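PDB 5TF3: putative membrane protein from Yersinia pestis CO92, which is of unknown function and belongs to the DUF1198 family, folding here into a mostly alpha-helical, monomeric structure. Local coordinates for residues N15-K20 with K53-V58. Sequence-based numbering, arbitrary orientation. Where two conformers were deposited one is given.
Sequences NLLKIK and KAAYLV
L17 divides its two methyls between A55 and V58, and it has the largest share on its side of an apolar contact that buries 152 Å², both sides summed. CD2 of L17 lies 4.0 Å from CB of A55, while CD1 of L17 meets CG1 of V58 tip to tip at 3.9 Å. With CG anti to the carbonyl carbon (chi1 -66°), the L17 branch point is carried toward helix 48-65; on V58, CG1 stands anti to the backbone N (chi1 175°) and is the methyl that meets it. Looser van der Waals contacts flank the fork, with L16 CD2 at 4.4 Å from A55 CB and I19 CD1 at 4.4 Å from V58 CG1. No hydrogen bond crosses between the segments; the closest CA atoms across them, those of L17 and A55, are 7.3 Å apart.

The polar evidence concerns how helix 2-17 ends. K18, with positive phi (57°), is the C-prime residue of a Schellman motif, its N bonded weakly to N15 O at 3.3 Å; after this turn the I19 side chain still faces V58, beside L17. The end of helix 2-17 thus packs on the middle of helix 48-65. I85, in a loop, touches L16 and A55, whereas W76 of helix 70-82 touches I19 and V58.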
loop_
_atom_site.group_PDB
_atom_site.type_symbol
_atom_site.label_atom_id
_atom_site.label_comp_id
_atom_site.label_asym_id
_atom_site.label_seq_id
_atom_site.Cartn_x
_atom_site.Cartn_y
_atom_site.Cartn_z
ATOM N N ASN A 15 3.191 4.340 -12.002
ATOM C CA ASN A 15 3.301 3.574 -13.242
ATOM C C ASN A 15 3.034 2.091 -13.003
ATOM O O ASN A 15 2.386 1.431 -13.824
ATOM C CB ASN A 15 4.683 3.770 -13.871
ATOM C CG ASN A 15 4.852 5.145 -14.504
ATOM O OD1 ASN A 15 3.880 5.771 -14.925
ATOM N ND2 ASN A 15 6.095 5.614 -14.578
ATOM N N LEU A 16 3.527 1.549 -11.886
ATOM C CA LEU A 16 3.298 0.135 -11.581
ATOM C C LEU A 16 1.814 -0.154 -11.422
ATOM O O LEU A 16 1.284 -1.108 -12.003
ATOM C CB LEU A 16 4.047 -0.261 -10.309
ATOM C CG LEU A 16 3.741 -1.660 -9.767
ATOM C CD1 LEU A 16 4.171 -2.728 -10.767
ATOM C CD2 LEU A 16 4.428 -1.892 -8.420
ATOM N N LEU A 17 1.122 0.661 -10.634
ATOM C CA LEU A 17 -0.302 0.464 -10.417
ATOM C C LEU A 17 -1.182 1.025 -11.538
ATOM O O LEU A 17 -2.391 0.721 -11.566
ATOM C CB LEU A 17 -0.680 1.095 -9.080
ATOM C CG LEU A 17 -0.040 0.379 -7.895
ATOM C CD1 LEU A 17 -0.386 1.132 -6.624
ATOM C CD2 LEU A 17 -0.536 -1.057 -7.828
ATOM N N LYS A 18 -0.613 1.828 -12.449
ATOM C CA LYS A 18 -1.359 2.496 -13.527
ATOM C C LYS A 18 -2.482 3.366 -12.967
ATOM O O LYS A 18 -3.635 3.265 -13.381
ATOM C CB LYS A 18 -1.921 1.494 -14.537
ATOM C CG LYS A 18 -0.909 0.549 -15.148
ATOM C CD LYS A 18 0.041 1.293 -16.067
ATOM C CE LYS A 18 1.061 0.351 -16.698
ATOM N NZ LYS A 18 2.281 1.101 -17.116
ATOM N N ILE A 19 -2.142 4.214 -11.996
ATOM C CA ILE A 19 -3.085 5.151 -11.399
ATOM C C ILE A 19 -2.425 6.522 -11.424
ATOM O O ILE A 19 -1.214 6.653 -11.620
ATOM C CB ILE A 19 -3.499 4.757 -9.956
ATOM C CG1 ILE A 19 -2.292 4.804 -9.003
ATOM C CG2 ILE A 19 -4.131 3.353 -9.925
ATOM C CD1 ILE A 19 -2.566 4.254 -7.635
ATOM N N LYS A 20 -3.241 7.555 -11.262
ATOM C CA LYS A 20 -2.718 8.914 -11.302
ATOM C C LYS A 20 -1.797 9.180 -10.107
ATOM O O LYS A 20 -2.018 8.651 -9.013
ATOM C CB LYS A 20 -3.859 9.927 -11.303
ATOM C CG LYS A 20 -4.696 9.938 -12.580
ATOM C CD LYS A 20 -5.807 10.975 -12.497
ATOM C CE LYS A 20 -6.385 11.283 -13.880
ATOM N NZ LYS A 20 -7.378 12.394 -13.807
ATOM N N LYS A 53 6.372 -3.902 -2.795
ATOM C CA LYS A 53 6.023 -3.709 -1.392
ATOM C C LYS A 53 5.288 -2.389 -1.189
ATOM O O LYS A 53 4.317 -2.316 -0.427
ATOM C CB LYS A 53 7.285 -3.757 -0.531
ATOM C CG LYS A 53 7.936 -5.129 -0.457
ATOM C CD LYS A 53 7.688 -5.784 0.901
ATOM C CE LYS A 53 8.474 -7.087 1.066
ATOM N NZ LYS A 53 7.773 -8.283 0.491
ATOM N N ALA A 54 5.732 -1.336 -1.878
ATOM C CA ALA A 54 5.085 -0.036 -1.749
ATOM C C ALA A 54 3.651 -0.074 -2.256
ATOM O O ALA A 54 2.806 0.694 -1.784
ATOM C CB ALA A 54 5.895 1.021 -2.499
ATOM N N ALA A 55 3.355 -0.960 -3.207
ATOM C CA ALA A 55 1.983 -1.100 -3.683
ATOM C C ALA A 55 1.052 -1.502 -2.549
ATOM O O ALA A 55 -0.092 -1.046 -2.483
ATOM C CB ALA A 55 1.912 -2.121 -4.813
ATOM N N TYR A 56 1.536 -2.327 -1.624
ATOM C CA TYR A 56 0.688 -2.725 -0.509
ATOM C C TYR A 56 0.457 -1.587 0.477
ATOM O O TYR A 56 -0.577 -1.567 1.153
ATOM C CB TYR A 56 1.301 -3.936 0.200
ATOM C CG TYR A 56 1.225 -5.192 -0.630
ATOM C CD1 TYR A 56 0.034 -5.900 -0.753
ATOM C CD2 TYR A 56 2.342 -5.672 -1.294
ATOM C CE1 TYR A 56 -0.034 -7.065 -1.513
ATOM C CE2 TYR A 56 2.285 -6.825 -2.048
ATOM C CZ TYR A 56 1.098 -7.517 -2.156
ATOM O OH TYR A 56 1.061 -8.662 -2.913
ATOM N N LEU A 57 1.404 -0.645 0.600
ATOM C CA LEU A 57 1.164 0.524 1.447
ATOM C C LEU A 57 0.108 1.433 0.835
ATOM O O LEU A 57 -0.715 2.012 1.557
ATOM C CB LEU A 57 2.456 1.319 1.670
ATOM C CG LEU A 57 3.436 0.793 2.713
ATOM C CD1 LEU A 57 4.617 1.718 2.768
ATOM C CD2 LEU A 57 2.776 0.698 4.064
ATOM N N VAL A 58 0.160 1.612 -0.487
ATOM C CA VAL A 58 -0.894 2.330 -1.206
ATOM C C VAL A 58 -2.255 1.701 -0.921
ATOM O O VAL A 58 -3.225 2.392 -0.581
ATOM C CB VAL A 58 -0.578 2.346 -2.713
ATOM C CG1 VAL A 58 -1.717 2.970 -3.511
ATOM C CG2 VAL A 58 0.723 3.120 -2.963
#